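Local coordinates for protein transcriptional regulator, TetR family (Myxococcus xanthus, PDB 5K7F) that probably binds DNA as a TetR-like transcriptional repressor, regulating isovaleryl coenzyme A biosynthesis with isovaleryl coenzyme A as its likely effector, at residues 20-25 with 65-70; 91-96 with 195-200; 95-100 with 167-172. One frame throughout, in Å; residues are numbered along the deposited sequence. Where two conformers were deposited one is given.

Contact 1: residues 20-25 with 65-70; sequences AILETA and FAIMNY
Leu22 supplies most of the apolar contact between 20-25 and 65-70, its two methyls dividing the work. CD1 lies 3.7 Å from Tyr70 CB and equally near the carbonyl oxygen of Ala66, while CD2 meets Ala66 CB at 3.9 Å. The Leu22 and Ile67 side chains run past each other in opposite directions, Leu22 CB resting 4.1 Å from Ile67 CG1. Further along the same side, Ile67 CD1 reaches Ala25 CB; Val112 and Ile115 of helix 110-117 also pack on Ile67.

The polar part is a single bond, in which Tyr70 OH donates to Glu23 OE2 at 2.8 Å, nearly in line with the C-O bond of the carboxylate. With CG anti to the backbone N (chi1 180°), the tyrosine ring is carried across toward helix 18-32, and the carboxylate lies within 14° of its plane. Glu23 CG comes in at the ring edge, 3.8 Å from Tyr70 CE2, and Trp108 touches both residues. A phenylalanine in place of Tyr70 would probably leave Glu23 OE2 without its phenolic donor and the carboxylate freer to turn.

The axes of 20-25 and 65-70 cross at 106°. The contact joins helix 18-32, within the TetR-family N-terminal range, to the long helix 60-83. Its chemistry pairs a non-directional apolar patch with one directional hydrogen bond that holds the carboxylate near the ring plane.

Contact 2: residues 91-96 with 195-200; sequences ERLRAC and MLFPPF
Arg94 NE donates to the carbonyl oxygen of Phe197 at 2.8 Å with an N-H...O angle of 147°, the strongest of the hydrogen bonds between 91-96 and 195-200. The carbonyl oxygen sits 16° out of the guanidinium plane. NH2 adds two weak bonds, to Phe197 O at 3.0 Å and to Pro198 O at 3.3 Å, so one guanidinium edge spans two successive carbonyls. The arginine is extended from CG to NE and slides past the phenylalanine, bringing Arg94 CG within 3.6 Å of Phe197 CB.

Beside this grip the Phe197 ring packs against Leu93. Leu93 CB stands over one face, 4.0 Å from the ring centroid and 20° off its normal, in a CH-pi contact displaced toward the rim; CD1 of the same leucine touches Phe197 CE1. The opposite face is covered by CB of the preceding Leu196, 3.7 Å above the plane, leaving the ring sandwiched between two aliphatic groups.

Outside this shell, Phe166 of helix 159-171 and Ile154 also pack on Phe197, and Ala144 of helix 125-150 backs Leu93. Arg155 of the second subunit reaches Pro198 and Pro199. Phe197 is the first residue to leave helical geometry, and the arginine's bonds to the Phe197 and Pro198 carbonyls, one firm and two weak, tie the exit from helix 185-196 to helix 89-105, within the all-helical C-terminal domain of a TetR-family dimer.

Contact 3: residues 95-100 with 167-172; sequences ACMRHN and LGMVLW
Val170 and Asn100 form the close-packed side of this contact, where the axes of 95-100 and 167-171 run at 30° to each other and approach to 10.3 Å. Val170 CG1 presses on the amide end of Asn100, 3.5 Å from ND2 and 3.6 Å from CG, the two side chains crossing at a slant. The amide is thus set against a hydrocarbon surface: ND2 is buried here without a hydrogen-bond partner, whereas OD1 accepts a bond from outside the two segments, with Tyr137 OH of helix 125-150. That bond probably decides which way round the amide sits and leaves its nitrogen facing the valine. Placed anti to the backbone N (chi1 -158°), Asn100 CG swings the whole group toward helix 159-171.

The second methyl of Val170 turns to Met97, with CG2 3.9 Å from its CE. There the methionine ends meet, Met97 CE against Met169 CE at 3.7 Å, the two chains crossing at about a right angle.

Both helices belong to the all-helical C-terminal domain of the TetR family, the part that in relatives carries the ligand pocket and the dimer interface. Met169 accordingly reaches beyond its own chain, touching Met169 of the second subunit, and Leu171 packs on Trp172 of that subunit. Helix 185-196 borders the methionine pair, offering Val193 to Met97 and Met192 to Met169.

The contact is looser toward Leu167 and Leu171. Leu171 CD2 approaches Asn100 ND2 only to 4.3 Å, and Leu167 CD2 stands 4.5 Å from Asn100 OD1. This sparse side is not open to solvent: both leucines are buried, and Tyr137 and Val138 of helix 125-150 lie against Leu167.

Overall arrangement
Contacts 2 and 3 are neighbours on helix 89-105, sharing Ala95 and Cys96, with centres 11 Å apart. They touch directly: Leu196 CG lies 3.7 Å from Met169 SD, and Phe197 CE2 lies 4.0 Å from Met97 SD, so the exit of helix 185-196 and the methionine pair form continuous packing. Both also meet the second subunit. Contact 1 belongs to the predicted DNA-binding end; its centre is 31 Å from that of contact 2, across the chain's centre, and 21 Å from that of contact 3, with no touch. Helix 60-83, which carries half of contact 1, is followed in the chain by helix 89-105, linking the two regions.

Contact 1: residues 20-25 with 65-70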
ATOM      1  N   ALA A  20      22.122  -9.683  -8.092  1.00 19.01           N
ATOM      2  CA  ALA A  20      22.636  -9.511  -6.735  1.00 15.02           C
ATOM      3  C   ALA A  20      22.957  -8.049  -6.441  1.00 18.74           C
ATOM      4  O   ALA A  20      22.668  -7.546  -5.348  1.00 16.89           O
ATOM      5  CB  ALA A  20      23.883 -10.400  -6.558  1.00 18.76           C
ATOM      6  N   ILE A  21      23.550  -7.343  -7.408  1.00 15.93           N
ATOM      7  CA  ILE A  21      23.790  -5.916  -7.255  1.00 14.11           C
ATOM      8  C   ILE A  21      22.477  -5.191  -7.003  1.00 10.29           C
ATOM      9  O   ILE A  21      22.371  -4.356  -6.105  1.00 11.91           O
ATOM     10  CB  ILE A  21      24.497  -5.351  -8.500  1.00 17.07           C
ATOM     11  CG1 ILE A  21      25.923  -5.883  -8.602  1.00 19.85           C
ATOM     12  CG2 ILE A  21      24.545  -3.831  -8.479  1.00 14.80           C
ATOM     13  CD1 ILE A  21      26.589  -5.478  -9.905  1.00 17.45           C
ATOM     14  N   LEU A  22      21.450  -5.493  -7.818  1.00 13.45           N
ATOM     15  CA  LEU A  22      20.187  -4.754  -7.706  1.00  9.06           C
ATOM     16  C   LEU A  22      19.495  -5.020  -6.373  1.00 11.08           C
ATOM     17  O   LEU A  22      18.876  -4.106  -5.792  1.00 11.47           O
ATOM     18  CB  LEU A  22      19.230  -5.116  -8.840  1.00  8.56           C
ATOM     19  CG  LEU A  22      19.706  -4.884 -10.262  1.00 11.28           C
ATOM     20  CD1 LEU A  22      18.648  -5.226 -11.247  1.00 11.96           C
ATOM     21  CD2 LEU A  22      20.184  -3.464 -10.460  1.00 13.05           C
ATOM     22  N   GLU A  23      19.614  -6.253  -5.870  1.00 12.13           N
ATOM     23  CA  GLU A  23      19.013  -6.628  -4.595  1.00  9.72           C
ATOM     24  C   GLU A  23      19.734  -5.951  -3.447  1.00 13.66           C
ATOM     25  O   GLU A  23      19.103  -5.517  -2.476  1.00 17.07           O
ATOM     26  CB  GLU A  23      19.052  -8.160  -4.419  1.00 13.59           C
ATOM     27  CG  GLU A  23      18.100  -8.913  -5.389  1.00 14.72           C
ATOM     28  CD  GLU A  23      18.340 -10.408  -5.454  1.00 20.08           C
ATOM     29  OE1 GLU A  23      19.009 -10.944  -4.542  1.00 19.64           O
ATOM     30  OE2 GLU A  23      17.820 -11.046  -6.396  1.00 14.54           O
ATOM     31  N   THR A  24      21.060  -5.857  -3.554  1.00 13.92           N
ATOM     32  CA  THR A  24      21.853  -5.189  -2.530  1.00 13.97           C
ATOM     33  C   THR A  24      21.542  -3.696  -2.531  1.00 14.21           C
ATOM     34  O   THR A  24      21.308  -3.102  -1.485  1.00 14.59           O
ATOM     35  CB  THR A  24      23.358  -5.477  -2.753  1.00 11.46           C
ATOM     36  OG1 THR A  24      23.648  -6.873  -2.569  1.00 21.60           O
ATOM     37  CG2 THR A  24      24.216  -4.660  -1.796  1.00 19.14           C
ATOM     38  N   ALA A  25      21.489  -3.090  -3.716  1.00 13.88           N
ATOM     39  CA  ALA A  25      21.106  -1.687  -3.836  1.00  9.93           C
ATOM     40  C   ALA A  25      19.703  -1.433  -3.296  1.00 12.58           C
ATOM     41  O   ALA A  25      19.461  -0.425  -2.624  1.00 16.80           O
ATOM     42  CB  ALA A  25      21.205  -1.272  -5.296  1.00 15.79           C
ATOM     43  N   PHE A  65      15.780   2.587 -12.482  1.00 13.49           N
ATOM     44  CA  PHE A  65      15.046   1.942 -13.579  1.00 12.66           C
ATOM     45  C   PHE A  65      15.388   0.463 -13.671  1.00 16.28           C
ATOM     46  O   PHE A  65      14.532  -0.379 -13.977  1.00 16.79           O
ATOM     47  CB  PHE A  65      15.412   2.650 -14.878  1.00 19.78           C
ATOM     48  CG  PHE A  65      14.811   2.063 -16.124  1.00 24.66           C
ATOM     49  CD1 PHE A  65      13.481   1.719 -16.188  1.00 26.95           C
ATOM     50  CD2 PHE A  65      15.582   1.940 -17.262  1.00 25.86           C
ATOM     51  CE1 PHE A  65      12.948   1.233 -17.351  1.00 22.09           C
ATOM     52  CE2 PHE A  65      15.052   1.448 -18.418  1.00 24.44           C
ATOM     53  CZ  PHE A  65      13.733   1.106 -18.468  1.00 27.97           C
ATOM     54  N   ALA A  66      16.640   0.136 -13.429  1.00 13.38           N
ATOM     55  CA  ALA A  66      17.042  -1.262 -13.442  1.00 11.13           C
ATOM     56  C   ALA A  66      16.329  -2.050 -12.344  1.00 12.56           C
ATOM     57  O   ALA A  66      15.902  -3.202 -12.557  1.00 13.80           O
ATOM     58  CB  ALA A  66      18.547  -1.343 -13.253  1.00 14.22           C
ATOM     59  N   ILE A  67      16.264  -1.480 -11.141  1.00 13.86           N
ATOM     60  CA  ILE A  67      15.601  -2.202 -10.056  1.00 10.94           C
ATOM     61  C   ILE A  67      14.130  -2.375 -10.395  1.00  9.72           C
ATOM     62  O   ILE A  67      13.580  -3.478 -10.235  1.00 11.00           O
ATOM     63  CB  ILE A  67      15.806  -1.511  -8.693  1.00 14.75           C
ATOM     64  CG1 ILE A  67      17.273  -1.567  -8.258  1.00 12.44           C
ATOM     65  CG2 ILE A  67      14.946  -2.181  -7.586  1.00 14.50           C
ATOM     66  CD1 ILE A  67      17.597  -0.640  -7.105  1.00 19.83           C
ATOM     67  N   MET A  68      13.469  -1.298 -10.885  1.00 11.73           N
ATOM     68  CA  MET A  68      12.052  -1.402 -11.208  1.00  8.83           C
ATOM     69  C   MET A  68      11.799  -2.401 -12.346  1.00 12.48           C
ATOM     70  O   MET A  68      10.846  -3.186 -12.297  1.00 11.91           O
ATOM     71  CB  MET A  68      11.492   0.008 -11.477  1.00 10.47           C
ATOM     72  CG  MET A  68      11.568   0.888 -10.234  1.00 19.05           C
ATOM     73  SD  MET A  68      10.836   2.534 -10.473  1.00 32.93           S
ATOM     74  CE  MET A  68       9.128   2.047 -10.519  1.00 28.02           C
ATOM     75  N   ASN A  69      12.645  -2.429 -13.367  1.00  9.48           N
ATOM     76  CA  ASN A  69      12.505  -3.438 -14.411  0.56 14.77           C
ATOM     77  C   ASN A  69      12.744  -4.844 -13.869  1.00 11.85           C
ATOM     78  O   ASN A  69      12.098  -5.806 -14.304  1.00 11.88           O
ATOM     79  CB  ASN A  69      13.478  -3.150 -15.543  0.56 11.31           C
ATOM     80  CG  ASN A  69      12.880  -2.262 -16.598  0.56 15.37           C
ATOM     81  OD1 ASN A  69      11.668  -2.292 -16.869  0.56 17.89           O
ATOM     82  ND2 ASN A  69      13.730  -1.506 -17.242  0.56 14.18           N
ATOM     83  N   TYR A  70      13.670  -4.976 -12.923  1.00  7.66           N
ATOM     84  CA  TYR A  70      13.903  -6.279 -12.308  1.00 10.55           C
ATOM     85  C   TYR A  70      12.661  -6.711 -11.547  1.00  9.65           C
ATOM     86  O   TYR A  70      12.247  -7.875 -11.626  1.00 10.61           O
ATOM     87  CB  TYR A  70      15.115  -6.212 -11.384  1.00  8.97           C
ATOM     88  CG  TYR A  70      15.462  -7.534 -10.667  1.00 11.03           C
ATOM     89  CD1 TYR A  70      15.283  -8.756 -11.276  1.00  9.61           C
ATOM     90  CD2 TYR A  70      15.948  -7.533  -9.365  1.00 12.93           C
ATOM     91  CE1 TYR A  70      15.570  -9.937 -10.626  1.00 19.16           C
ATOM     92  CE2 TYR A  70      16.236  -8.732  -8.717  1.00 11.03           C
ATOM     93  CZ  TYR A  70      16.044  -9.905  -9.343  1.00 15.71           C
ATOM     94  OH  TYR A  70      16.322 -11.105  -8.711  1.00 14.03           O
TER

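Contact 2: residues 91-96 with 195-200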
ATOM      1  N   GLU A  91      -9.459 -20.516 -10.087  1.00 12.83           N
ATOM      2  CA  GLU A  91      -8.242 -21.229  -9.704  0.60 12.24           C
ATOM      3  C   GLU A  91      -7.010 -20.413 -10.058  1.00 15.00           C
ATOM      4  O   GLU A  91      -6.041 -20.367  -9.286  1.00 10.25           O
ATOM      5  CB  GLU A  91      -8.163 -22.589 -10.413  0.60 14.08           C
ATOM      6  CG  GLU A  91      -9.181 -23.641  -9.977  0.60 21.09           C
ATOM      7  CD  GLU A  91      -8.953 -25.011 -10.653  0.60 22.22           C
ATOM      8  OE1 GLU A  91      -7.890 -25.226 -11.306  0.60 17.39           O
ATOM      9  OE2 GLU A  91      -9.855 -25.866 -10.537  0.60 28.09           O
ATOM     10  N   ARG A  92      -7.048 -19.731 -11.176  1.00  9.92           N
ATOM     11  CA  ARG A  92      -5.939 -18.887 -11.579  1.00  8.95           C
ATOM     12  C   ARG A  92      -5.734 -17.702 -10.601  1.00  8.61           C
ATOM     13  O   ARG A  92      -4.645 -17.408 -10.174  1.00  9.26           O
ATOM     14  CB  ARG A  92      -6.164 -18.379 -12.983  1.00 10.00           C
ATOM     15  CG  ARG A  92      -4.988 -17.750 -13.612  1.00 12.01           C
ATOM     16  CD  ARG A  92      -5.081 -17.771 -15.123  1.00 20.02           C
ATOM     17  NE  ARG A  92      -5.938 -16.798 -15.614  1.00 21.78           N
ATOM     18  CZ  ARG A  92      -7.068 -17.022 -16.261  1.00 15.30           C
ATOM     19  NH1 ARG A  92      -7.449 -18.218 -16.491  1.00 15.34           N
ATOM     20  NH2 ARG A  92      -7.805 -16.031 -16.609  1.00 11.12           N
ATOM     21  N   LEU A  93      -6.832 -17.053 -10.222  1.00  9.50           N
ATOM     22  CA  LEU A  93      -6.722 -15.931  -9.287  1.00  7.51           C
ATOM     23  C   LEU A  93      -6.221 -16.402  -7.919  1.00  6.27           C
ATOM     24  O   LEU A  93      -5.379 -15.736  -7.290  1.00  8.41           O
ATOM     25  CB  LEU A  93      -8.080 -15.255  -9.163  1.00 12.18           C
ATOM     26  CG  LEU A  93      -8.416 -14.298 -10.312  1.00 10.31           C
ATOM     27  CD1 LEU A  93      -9.891 -14.086 -10.322  1.00  8.70           C
ATOM     28  CD2 LEU A  93      -7.621 -13.003 -10.161  1.00 10.85           C
ATOM     29  N   ARG A  94      -6.689 -17.583  -7.466  1.00  9.10           N
ATOM     30  CA  ARG A  94      -6.244 -18.117  -6.178  1.00 10.29           C
ATOM     31  C   ARG A  94      -4.742 -18.428  -6.192  1.00  8.63           C
ATOM     32  O   ARG A  94      -4.015 -18.106  -5.238  1.00  8.73           O
ATOM     33  CB  ARG A  94      -7.009 -19.396  -5.832  1.00 13.62           C
ATOM     34  CG  ARG A  94      -8.453 -19.180  -5.523  1.00 13.52           C
ATOM     35  CD  ARG A  94      -9.169 -20.493  -5.182  1.00 11.71           C
ATOM     36  NE  ARG A  94     -10.590 -20.280  -4.979  1.00 16.43           N
ATOM     37  CZ  ARG A  94     -11.553 -21.086  -5.429  1.00 20.34           C
ATOM     38  NH1 ARG A  94     -11.251 -22.184  -6.115  1.00 25.02           N
ATOM     39  NH2 ARG A  94     -12.822 -20.780  -5.201  1.00 18.38           N
ATOM     40  N   ALA A  95      -4.268 -19.001  -7.284  1.00  8.43           N
ATOM     41  CA  ALA A  95      -2.840 -19.298  -7.410  1.00 14.86           C
ATOM     42  C   ALA A  95      -2.029 -18.021  -7.568  1.00 14.18           C
ATOM     43  O   ALA A  95      -0.929 -17.920  -7.005  1.00  8.08           O
ATOM     44  CB  ALA A  95      -2.587 -20.246  -8.580  1.00 10.42           C
ATOM     45  N   CYS A  96      -2.566 -17.037  -8.323  1.00 10.69           N
ATOM     46  CA  CYS A  96      -1.868 -15.778  -8.561  1.00  8.97           C
ATOM     47  C   CYS A  96      -1.675 -15.022  -7.256  1.00  6.23           C
ATOM     48  O   CYS A  96      -0.582 -14.534  -6.946  1.00  6.23           O
ATOM     49  CB  CYS A  96      -2.635 -14.952  -9.581  1.00  8.70           C
ATOM     50  SG  CYS A  96      -1.721 -13.571 -10.301  1.00 11.05           S
ATOM     51  N   MET A 195     -10.857 -15.318   1.739  1.00 12.83           N
ATOM     52  CA  MET A 195     -11.733 -14.138   1.802  1.00 11.91           C
ATOM     53  C   MET A 195     -12.224 -13.723   0.425  1.00 18.54           C
ATOM     54  O   MET A 195     -13.417 -13.442   0.234  1.00 17.89           O
ATOM     55  CB  MET A 195     -10.999 -12.947   2.407  1.00 21.75           C
ATOM     56  CG  MET A 195     -10.723 -13.009   3.843  1.00 25.87           C
ATOM     57  SD  MET A 195     -10.495 -11.308   4.444  1.00 20.63           S
ATOM     58  CE  MET A 195     -12.143 -10.879   4.756  1.00 22.07           C
ATOM     59  N   LEU A 196     -11.303 -13.571  -0.526  1.00 14.43           N
ATOM     60  CA  LEU A 196     -11.686 -13.050  -1.828  1.00 13.05           C
ATOM     61  C   LEU A 196     -12.249 -14.116  -2.740  1.00 14.66           C
ATOM     62  O   LEU A 196     -13.137 -13.820  -3.554  1.00 13.68           O
ATOM     63  CB  LEU A 196     -10.488 -12.392  -2.509  1.00 20.87           C
ATOM     64  CG  LEU A 196     -10.208 -10.909  -2.265  1.00 19.82           C
ATOM     65  CD1 LEU A 196      -9.520 -10.316  -3.484  1.00 20.90           C
ATOM     66  CD2 LEU A 196     -11.444 -10.072  -1.899  1.00 18.09           C
ATOM     67  N   PHE A 197     -11.752 -15.346  -2.643  1.00 10.91           N
ATOM     68  CA  PHE A 197     -12.079 -16.400  -3.599  1.00 14.78           C
ATOM     69  C   PHE A 197     -12.535 -17.671  -2.887  1.00 12.49           C
ATOM     70  O   PHE A 197     -11.990 -18.750  -3.104  1.00 13.02           O
ATOM     71  CB  PHE A 197     -10.868 -16.685  -4.487  1.00 13.82           C
ATOM     72  CG  PHE A 197     -10.230 -15.450  -5.082  1.00 11.55           C
ATOM     73  CD1 PHE A 197     -10.922 -14.644  -5.960  1.00 12.21           C
ATOM     74  CD2 PHE A 197      -8.932 -15.090  -4.761  1.00  7.72           C
ATOM     75  CE1 PHE A 197     -10.342 -13.517  -6.500  1.00 14.03           C
ATOM     76  CE2 PHE A 197      -8.335 -13.984  -5.323  1.00  9.32           C
ATOM     77  CZ  PHE A 197      -9.041 -13.182  -6.187  1.00 13.54           C
ATOM     78  N   PRO A 198     -13.548 -17.583  -2.036  1.00 12.46           N
ATOM     79  CA  PRO A 198     -14.085 -18.783  -1.401  1.00 20.45           C
ATOM     80  C   PRO A 198     -14.816 -19.638  -2.420  1.00 18.76           C
ATOM     81  O   PRO A 198     -15.137 -19.166  -3.521  1.00 20.23           O
ATOM     82  CB  PRO A 198     -15.063 -18.215  -0.370  1.00 21.91           C
ATOM     83  CG  PRO A 198     -15.593 -17.015  -1.051  1.00 13.97           C
ATOM     84  CD  PRO A 198     -14.396 -16.421  -1.791  1.00 11.43           C
ATOM     85  N   PRO A 199     -15.128 -20.886  -2.092  1.00 22.84           N
ATOM     86  CA  PRO A 199     -16.104 -21.627  -2.901  1.00 30.66           C
ATOM     87  C   PRO A 199     -17.395 -20.834  -3.053  1.00 32.65           C
ATOM     88  O   PRO A 199     -17.939 -20.286  -2.085  1.00 23.94           O
ATOM     89  CB  PRO A 199     -16.313 -22.919  -2.108  1.00 30.38           C
ATOM     90  CG  PRO A 199     -15.006 -23.099  -1.362  1.00 30.83           C
ATOM     91  CD  PRO A 199     -14.510 -21.723  -1.047  1.00 29.38           C
ATOM     92  N   PHE A 200     -17.870 -20.752  -4.290  1.00 37.41           N
ATOM     93  CA  PHE A 200     -19.046 -19.966  -4.611  1.00 19.01           C
ATOM     94  C   PHE A 200     -19.818 -20.629  -5.745  1.00 22.40           C
ATOM     95  O   PHE A 200     -19.232 -20.936  -6.776  1.00 26.92           O
ATOM     96  CB  PHE A 200     -18.647 -18.538  -4.997  1.00 26.44           C
ATOM     97  CG  PHE A 200     -19.796 -17.708  -5.506  1.00 23.65           C
ATOM     98  CD1 PHE A 200     -20.726 -17.183  -4.639  1.00 22.84           C
ATOM     99  CD2 PHE A 200     -19.951 -17.482  -6.861  1.00 20.31           C
ATOM    100  CE1 PHE A 200     -21.782 -16.430  -5.125  1.00 28.34           C
ATOM    101  CE2 PHE A 200     -20.988 -16.747  -7.345  1.00 21.31           C
ATOM    102  CZ  PHE A 200     -21.910 -16.217  -6.479  1.00 21.43           C
TER

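Contact 3: residues 95-100 with 167-172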
ATOM      1  N   ALA A  95      -4.268 -19.001  -7.284  1.00  8.43           N
ATOM      2  CA  ALA A  95      -2.840 -19.298  -7.410  1.00 14.86           C
ATOM      3  C   ALA A  95      -2.029 -18.021  -7.568  1.00 14.18           C
ATOM      4  O   ALA A  95      -0.929 -17.920  -7.005  1.00  8.08           O
ATOM      5  CB  ALA A  95      -2.587 -20.246  -8.580  1.00 10.42           C
ATOM      6  N   CYS A  96      -2.566 -17.037  -8.323  1.00 10.69           N
ATOM      7  CA  CYS A  96      -1.868 -15.778  -8.561  1.00  8.97           C
ATOM      8  C   CYS A  96      -1.675 -15.022  -7.256  1.00  6.23           C
ATOM      9  O   CYS A  96      -0.582 -14.534  -6.946  1.00  6.23           O
ATOM     10  CB  CYS A  96      -2.635 -14.952  -9.581  1.00  8.70           C
ATOM     11  SG  CYS A  96      -1.721 -13.571 -10.301  1.00 11.05           S
ATOM     12  N   MET A  97      -2.728 -14.982  -6.438  1.00  7.87           N
ATOM     13  CA  MET A  97      -2.658 -14.324  -5.145  1.00  8.73           C
ATOM     14  C   MET A  97      -1.620 -14.976  -4.239  1.00  6.16           C
ATOM     15  O   MET A  97      -0.833 -14.279  -3.580  1.00  8.16           O
ATOM     16  CB  MET A  97      -4.014 -14.357  -4.455  1.00 10.67           C
ATOM     17  CG  MET A  97      -3.979 -13.582  -3.135  1.00  9.17           C
ATOM     18  SD  MET A  97      -5.615 -13.390  -2.407  1.00 10.54           S
ATOM     19  CE  MET A  97      -5.863 -11.659  -2.677  1.00 10.46           C
ATOM     20  N   ARG A  98      -1.636 -16.316  -4.160  1.00  8.11           N
ATOM     21  CA  ARG A  98      -0.664 -16.995  -3.309  1.00  6.60           C
ATOM     22  C   ARG A  98       0.769 -16.716  -3.780  1.00  7.09           C
ATOM     23  O   ARG A  98       1.616 -16.277  -2.983  1.00  8.10           O
ATOM     24  CB  ARG A  98      -0.968 -18.486  -3.263  1.00  9.73           C
ATOM     25  CG  ARG A  98      -0.072 -19.286  -2.323  1.00 12.26           C
ATOM     26  CD  ARG A  98      -0.510 -20.745  -2.299  1.00 14.60           C
ATOM     27  NE  ARG A  98       0.106 -21.546  -1.229  1.00 16.75           N
ATOM     28  CZ  ARG A  98      -0.318 -21.617   0.036  1.00 22.04           C
ATOM     29  NH1 ARG A  98      -1.364 -20.902   0.486  1.00 13.80           N
ATOM     30  NH2 ARG A  98       0.314 -22.428   0.865  1.00 17.16           N
ATOM     31  N   HIS A  99       1.032 -16.869  -5.077  1.00  5.53           N
ATOM     32  CA  HIS A  99       2.372 -16.553  -5.591  1.00  5.51           C
ATOM     33  C   HIS A  99       2.767 -15.095  -5.347  1.00  8.74           C
ATOM     34  O   HIS A  99       3.923 -14.804  -5.002  1.00  9.30           O
ATOM     35  CB  HIS A  99       2.442 -16.887  -7.075  1.00  5.40           C
ATOM     36  CG  HIS A  99       2.591 -18.373  -7.361  1.00 10.71           C
ATOM     37  ND1 HIS A  99       3.713 -19.096  -7.027  1.00 15.54           N
ATOM     38  CD2 HIS A  99       1.723 -19.264  -7.901  1.00  9.38           C
ATOM     39  CE1 HIS A  99       3.547 -20.363  -7.383  1.00 15.25           C
ATOM     40  NE2 HIS A  99       2.347 -20.493  -7.927  1.00 18.19           N
ATOM     41  N   ASN A 100       1.828 -14.151  -5.544  1.00  4.51           N
ATOM     42  CA  ASN A 100       2.140 -12.734  -5.329  1.00  9.13           C
ATOM     43  C   ASN A 100       2.488 -12.452  -3.854  1.00  8.42           C
ATOM     44  O   ASN A 100       3.370 -11.646  -3.552  1.00  9.45           O
ATOM     45  CB  ASN A 100       0.956 -11.891  -5.797  1.00  8.40           C
ATOM     46  CG  ASN A 100       1.301 -10.462  -6.138  1.00 11.68           C
ATOM     47  OD1 ASN A 100       0.618  -9.881  -6.974  1.00  7.01           O
ATOM     48  ND2 ASN A 100       2.322  -9.889  -5.518  1.00  9.23           N
ATOM     49  N   LEU A 167      -4.642  -6.238  -5.520  1.00  6.27           N
ATOM     50  CA  LEU A 167      -3.328  -5.618  -5.455  1.00  7.95           C
ATOM     51  C   LEU A 167      -3.089  -4.913  -4.121  1.00  9.70           C
ATOM     52  O   LEU A 167      -2.011  -5.051  -3.528  1.00 10.81           O
ATOM     53  CB  LEU A 167      -3.152  -4.643  -6.617  1.00  7.51           C
ATOM     54  CG  LEU A 167      -2.738  -5.258  -7.941  1.00 19.08           C
ATOM     55  CD1 LEU A 167      -2.758  -4.166  -9.028  1.00 20.39           C
ATOM     56  CD2 LEU A 167      -1.360  -5.939  -7.846  1.00 16.66           C
ATOM     57  N   GLY A 168      -4.055  -4.114  -3.636  1.00  8.85           N
ATOM     58  CA  GLY A 168      -3.863  -3.459  -2.350  1.00  8.22           C
ATOM     59  C   GLY A 168      -3.668  -4.459  -1.219  1.00  6.74           C
ATOM     60  O   GLY A 168      -2.806  -4.281  -0.357  1.00  8.35           O
ATOM     61  N   MET A 169      -4.543  -5.453  -1.137  1.00  8.12           N
ATOM     62  CA  MET A 169      -4.367  -6.483  -0.104  1.00  6.86           C
ATOM     63  C   MET A 169      -2.957  -7.034  -0.100  1.00  8.63           C
ATOM     64  O   MET A 169      -2.334  -7.165   0.972  1.00 12.58           O
ATOM     65  CB  MET A 169      -5.348  -7.643  -0.307  1.00 10.11           C
ATOM     66  CG  MET A 169      -6.720  -7.401   0.153  1.00 20.54           C
ATOM     67  SD  MET A 169      -7.829  -8.745  -0.363  1.00 19.49           S
ATOM     68  CE  MET A 169      -7.098 -10.118   0.432  1.00 11.87           C
ATOM     69  N   VAL A 170      -2.426  -7.337  -1.277  1.00  7.22           N
ATOM     70  CA  VAL A 170      -1.189  -8.125  -1.339  1.00  5.25           C
ATOM     71  C   VAL A 170       0.026  -7.230  -1.192  1.00  7.18           C
ATOM     72  O   VAL A 170       0.943  -7.534  -0.420  1.00 10.15           O
ATOM     73  CB  VAL A 170      -1.150  -8.929  -2.648  1.00  9.24           C
ATOM     74  CG1 VAL A 170       0.158  -9.650  -2.779  1.00  8.57           C
ATOM     75  CG2 VAL A 170      -2.308  -9.940  -2.648  1.00 13.58           C
ATOM     76  N   LEU A 171       0.047  -6.083  -1.874  1.00  9.26           N
ATOM     77  CA  LEU A 171       1.250  -5.270  -1.842  1.00 10.00           C
ATOM     78  C   LEU A 171       1.444  -4.611  -0.481  1.00 14.01           C
ATOM     79  O   LEU A 171       2.587  -4.341  -0.087  1.00 18.63           O
ATOM     80  CB  LEU A 171       1.196  -4.224  -2.965  1.00 11.04           C
ATOM     81  CG  LEU A 171       1.130  -4.824  -4.374  1.00 19.74           C
ATOM     82  CD1 LEU A 171       1.040  -3.701  -5.397  1.00 17.33           C
ATOM     83  CD2 LEU A 171       2.330  -5.700  -4.649  1.00 11.70           C
ATOM     84  N   TRP A 172       0.356  -4.322   0.250  1.00 11.88           N
ATOM     85  CA  TRP A 172       0.466  -3.668   1.552  0.58 12.58           C
ATOM     86  C   TRP A 172       1.014  -4.596   2.638  1.00  9.34           C
ATOM     87  O   TRP A 172       1.362  -4.100   3.719  1.00  9.96           O
ATOM     88  CB  TRP A 172      -0.894  -3.062   1.973  0.58 12.59           C
ATOM     89  CG  TRP A 172      -0.715  -1.775   2.802  0.58 12.69           C
ATOM     90  CD1 TRP A 172      -0.264  -0.566   2.345  0.58 14.77           C
ATOM     91  CD2 TRP A 172      -0.933  -1.608   4.210  0.58  9.36           C
ATOM     92  NE1 TRP A 172      -0.193   0.333   3.373  0.58 19.75           N
ATOM     93  CE2 TRP A 172      -0.606  -0.276   4.526  0.58 18.94           C
ATOM     94  CE3 TRP A 172      -1.384  -2.447   5.232  0.58 15.40           C
ATOM     95  CZ2 TRP A 172      -0.717   0.235   5.819  0.58 17.55           C
ATOM     96  CZ3 TRP A 172      -1.483  -1.928   6.531  0.58 10.25           C
ATOM     97  CH2 TRP A 172      -1.143  -0.616   6.801  0.58 19.17           C
TER